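Local atomic coordinates of genome polyprotein (Chicken sicinivirus JSY, PDB entry 6QWT), a protein that contains, in the 3Dpol part present here, the viral RNA-dependent RNA polymerase, which probably copies the viral RNA genome from an RNA template. Residues Gln258-Pro261 / Ser262-Pro265; Pro342-Pro346 / Ser347-Asp351. One frame throughout, in Å; residues are numbered along the deposited sequence.

Contact 1. Residues Gln258-Pro261 / Ser262-Pro265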
loop_
_atom_site.group_PDB
_atom_site.type_symbol
_atom_site.label_atom_id
_atom_site.label_comp_id
_atom_site.label_asym_id
_atom_site.label_seq_id
_atom_site.Cartn_x
_atom_site.Cartn_y
_atom_site.Cartn_z
ATOM N N GLN A 258 -11.257 0.604 -22.898
ATOM C CA GLN A 258 -12.058 1.225 -23.948
ATOM C C GLN A 258 -12.600 2.557 -23.445
ATOM O O GLN A 258 -13.305 2.603 -22.429
ATOM C CB GLN A 258 -13.201 0.302 -24.370
ATOM C CG GLN A 258 -12.773 -1.130 -24.642
ATOM C CD GLN A 258 -11.815 -1.234 -25.813
ATOM O OE1 GLN A 258 -12.094 -0.732 -26.901
ATOM N NE2 GLN A 258 -10.676 -1.884 -25.593
ATOM N N LEU A 259 -12.280 3.635 -24.156
ATOM C CA LEU A 259 -12.616 4.975 -23.692
ATOM C C LEU A 259 -13.940 5.443 -24.292
ATOM O O LEU A 259 -14.245 5.127 -25.446
ATOM C CB LEU A 259 -11.512 5.961 -24.058
ATOM C CG LEU A 259 -10.170 5.740 -23.358
ATOM C CD1 LEU A 259 -9.143 6.765 -23.812
ATOM C CD2 LEU A 259 -10.335 5.784 -21.845
ATOM N N PRO A 260 -14.734 6.189 -23.528
ATOM C CA PRO A 260 -15.991 6.730 -24.054
ATOM C C PRO A 260 -15.727 7.946 -24.925
ATOM O O PRO A 260 -14.608 8.483 -24.922
ATOM C CB PRO A 260 -16.766 7.101 -22.781
ATOM C CG PRO A 260 -15.702 7.454 -21.809
ATOM C CD PRO A 260 -14.518 6.566 -22.120
ATOM N N PRO A 261 -16.723 8.415 -25.687
ATOM C CA PRO A 261 -16.455 9.502 -26.647
ATOM C C PRO A 261 -16.005 10.810 -26.013
ATOM O O PRO A 261 -15.292 11.583 -26.663
ATOM C CB PRO A 261 -17.800 9.668 -27.369
ATOM C CG PRO A 261 -18.521 8.383 -27.157
ATOM C CD PRO A 261 -18.102 7.907 -25.803
ATOM N N SER A 262 -16.392 11.088 -24.768
ATOM C CA SER A 262 -16.086 12.375 -24.149
ATOM C C SER A 262 -14.653 12.482 -23.637
ATOM O O SER A 262 -14.300 13.513 -23.054
ATOM C CB SER A 262 -17.047 12.643 -22.986
ATOM O OG SER A 262 -17.203 11.486 -22.175
ATOM N N ILE A 263 -13.827 11.458 -23.824
ATOM C CA ILE A 263 -12.501 11.383 -23.224
ATOM C C ILE A 263 -11.480 11.279 -24.349
ATOM O O ILE A 263 -11.671 10.484 -25.270
ATOM C CB ILE A 263 -12.362 10.191 -22.258
ATOM C CG1 ILE A 263 -13.425 10.276 -21.155
ATOM C CG2 ILE A 263 -10.976 10.147 -21.654
ATOM C CD1 ILE A 263 -13.201 9.324 -19.985
ATOM N N PRO A 264 -10.400 12.061 -24.323
ATOM C CA PRO A 264 -9.419 11.987 -25.402
ATOM C C PRO A 264 -8.820 10.596 -25.490
ATOM O O PRO A 264 -8.724 9.876 -24.481
ATOM C CB PRO A 264 -8.368 13.031 -25.001
ATOM C CG PRO A 264 -8.625 13.324 -23.554
ATOM C CD PRO A 264 -10.090 13.134 -23.365
ATOM N N PRO A 265 -8.393 10.180 -26.687
ATOM C CA PRO A 265 -7.997 8.775 -26.878
ATOM C C PRO A 265 -6.684 8.402 -26.213
ATOM O O PRO A 265 -6.418 7.204 -26.049
ATOM C CB PRO A 265 -7.902 8.645 -28.403
ATOM C CG PRO A 265 -7.560 10.020 -28.866
ATOM C CD PRO A 265 -8.275 10.964 -27.930
#
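Ile263 and Leu259 carry the apolar side of a type I beta turn, Pro260 to Ile263, in the loop that joins strand 257-258 to helix 267-276. Ile263 holds CG1 beside its backbone N and opposite its carbonyl carbon (chi1 -57°), which carries the branch to the Pro260 ring, and CD1 settles 3.6 Å from Pro260 CG. A beta-branched side chain suits this place, since CG2 is left to face Leu259 while CG1 and CD1 cover the proline. Leu259 works from the residue before the turn. One branch, CD1, reaches the chain beyond it, 3.2 Å from the carbonyl O of Pro264 and 3.6 Å from that of Pro265, while its distance to Ile263 CG2 is a looser 4.4 Å; leucine has the length for that span. Leu189 of helix 180-189 touches both Leu259 and Ile263, and Thr88 lies against Leu259 and Pro260, so the apolar side of the loop rests on the body of the protein.

The turn is closed by the N-H of Ile263, which reaches the carbonyl O of Pro260 at 3.3 Å, fairly straight (156°) but from above the carbonyl plane. Pro261 takes the second turn position, where its ring fixes a phi of -63° that the turn needs anyway. Ser262 follows on the exposed corner, a place that suits a small polar residue.

With one backbone hydrogen bond across the turn, the shape of this proline-rich loop probably depends largely on ring-restricted torsions and on methyl groups packed against a proline ring and carbonyl oxygens.

Contact 2. Residues Pro342-Pro346 / Ser347-Asp351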
loop_
_atom_site.group_PDB
_atom_site.type_symbol
_atom_site.label_atom_id
_atom_site.label_comp_id
_atom_site.label_asym_id
_atom_site.label_seq_id
_atom_site.Cartn_x
_atom_site.Cartn_y
_atom_site.Cartn_z
ATOM N N PRO A 342 11.892 -24.664 -11.164
ATOM C CA PRO A 342 12.695 -24.791 -9.941
ATOM C C PRO A 342 12.790 -23.491 -9.141
ATOM O O PRO A 342 12.538 -22.411 -9.675
ATOM C CB PRO A 342 14.074 -25.201 -10.470
ATOM C CG PRO A 342 14.117 -24.656 -11.857
ATOM C CD PRO A 342 12.718 -24.797 -12.379
ATOM N N SER A 343 13.154 -23.609 -7.868
ATOM C CA SER A 343 13.156 -22.461 -6.973
ATOM C C SER A 343 14.297 -21.512 -7.318
ATOM O O SER A 343 15.452 -21.930 -7.442
ATOM C CB SER A 343 13.274 -22.927 -5.523
ATOM O OG SER A 343 13.330 -21.825 -4.637
ATOM N N ILE A 344 13.970 -20.232 -7.470
ATOM C CA ILE A 344 14.956 -19.183 -7.699
ATOM C C ILE A 344 15.176 -18.452 -6.382
ATOM O O ILE A 344 14.230 -17.906 -5.801
ATOM C CB ILE A 344 14.504 -18.217 -8.806
ATOM C CG1 ILE A 344 14.382 -18.958 -10.139
ATOM C CG2 ILE A 344 15.474 -17.051 -8.926
ATOM C CD1 ILE A 344 14.008 -18.074 -11.308
ATOM N N HIS A 345 16.415 -18.450 -5.906
ATOM C CA HIS A 345 16.712 -17.849 -4.615
ATOM C C HIS A 345 16.659 -16.326 -4.721
ATOM O O HIS A 345 17.066 -15.759 -5.740
ATOM C CB HIS A 345 18.087 -18.303 -4.127
ATOM C CG HIS A 345 18.312 -18.103 -2.661
ATOM N ND1 HIS A 345 18.800 -16.923 -2.137
ATOM C CD2 HIS A 345 18.133 -18.936 -1.610
ATOM C CE1 HIS A 345 18.905 -17.037 -0.826
ATOM N NE2 HIS A 345 18.507 -18.249 -0.480
ATOM N N PRO A 346 16.156 -15.635 -3.695
ATOM C CA PRO A 346 16.122 -14.164 -3.744
ATOM C C PRO A 346 17.495 -13.528 -3.846
ATOM O O PRO A 346 17.582 -12.340 -4.180
ATOM C CB PRO A 346 15.416 -13.777 -2.435
ATOM C CG PRO A 346 15.506 -14.988 -1.568
ATOM C CD PRO A 346 15.489 -16.160 -2.493
ATOM N N SER A 347 18.567 -14.270 -3.560
ATOM C CA SER A 347 19.910 -13.773 -3.846
ATOM C C SER A 347 20.058 -13.431 -5.322
ATOM O O SER A 347 20.626 -12.390 -5.674
ATOM C CB SER A 347 20.954 -14.811 -3.440
ATOM O OG SER A 347 21.350 -14.629 -2.096
ATOM N N PHE A 348 19.545 -14.297 -6.197
ATOM C CA PHE A 348 19.656 -14.066 -7.633
ATOM C C PHE A 348 18.898 -12.812 -8.051
ATOM O O PHE A 348 19.397 -12.017 -8.855
ATOM C CB PHE A 348 19.140 -15.289 -8.391
ATOM C CG PHE A 348 19.218 -15.159 -9.882
ATOM C CD1 PHE A 348 18.157 -14.629 -10.605
ATOM C CD2 PHE A 348 20.349 -15.576 -10.566
ATOM C CE1 PHE A 348 18.228 -14.511 -11.980
ATOM C CE2 PHE A 348 20.422 -15.465 -11.942
ATOM C CZ PHE A 348 19.362 -14.932 -12.648
ATOM N N ILE A 349 17.686 -12.628 -7.526
ATOM C CA ILE A 349 16.898 -11.450 -7.874
ATOM C C ILE A 349 17.571 -10.187 -7.351
ATOM O O ILE A 349 17.625 -9.162 -8.044
ATOM C CB ILE A 349 15.461 -11.602 -7.340
ATOM C CG1 ILE A 349 14.753 -12.759 -8.045
ATOM C CG2 ILE A 349 14.672 -10.308 -7.513
ATOM C CD1 ILE A 349 13.330 -12.974 -7.579
ATOM N N ALA A 350 18.111 -10.244 -6.131
ATOM C CA ALA A 350 18.803 -9.089 -5.566
ATOM C C ALA A 350 19.999 -8.685 -6.418
ATOM O O ALA A 350 20.222 -7.494 -6.665
ATOM C CB ALA A 350 19.247 -9.393 -4.134
ATOM N N ASP A 351 20.779 -9.667 -6.883
ATOM C CA ASP A 351 21.968 -9.358 -7.673
ATOM C C ASP A 351 21.595 -8.794 -9.039
ATOM O O ASP A 351 22.263 -7.883 -9.542
ATOM C CB ASP A 351 22.841 -10.605 -7.819
ATOM C CG ASP A 351 23.429 -11.070 -6.493
ATOM O OD1 ASP A 351 23.534 -12.298 -6.285
ATOM O OD2 ASP A 351 23.781 -10.208 -5.659
#
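His345 is the N-cap of helix 346-356, and its imidazole receives a backbone N-H from the helix's first turn. Ser347 N donates to ND1 over 3.0 Å in a nearly straight bond (163°), lying somewhat out of the ring plane. CG lies anti to the backbone N (chi1 -162°), beside the carbonyl carbon, which with the ring's rotation about chi2 brings ND1 to Ser347 N. Its other nitrogen, NE2, bonds to Pro371 O, so the ring is consistent with a neutral form protonated on NE2.

Proline suits the first helical position, Pro346, because the backbone N there makes no i to i-4 bond within the helix, so the missing N-H costs nothing. Its CD lies 3.3 Å above the His345 ring plane, toward the rim, and its carbonyl O takes the N-H of Ala350 at 2.9 Å. Phe348 N bonds to His345 O, also at 2.9 Å.

Just before the cap, Ile344 turns its CG2 methyl to the helix, 4.0 Å from Phe348 CD1 and 4.4 Å from Ile349 CG1. Met316 and His319 add to the cover over Ile344. A polar N-cap combined with an apolar pair, Ile344 and Ile349, that brackets the first turn is the hydrophobic staple of helix N-termini.

Contacts 1 and 2 both lie in the polymerase, in series along the chain, yet they are well separated in space: their centres are 42 Å apart and their nearest atoms about 32 Å. Contact 2 starts the helix that follows strand 335-340 of the four-stranded antiparallel sheet. That sheet forms the core of the palm, as in other viral RNA polymerases, and the hairpin of strands 327-332 and 335-340 bears the Gly-Asp-Asp signature of the active site. Contact 1 lies farther out, on the surface, 29 Å from the centre of the chain against 24 Å for contact 2. Both are local: contact 1 is a type I turn between helices 243-256 and 267-276, contact 2 the capped start of a helix.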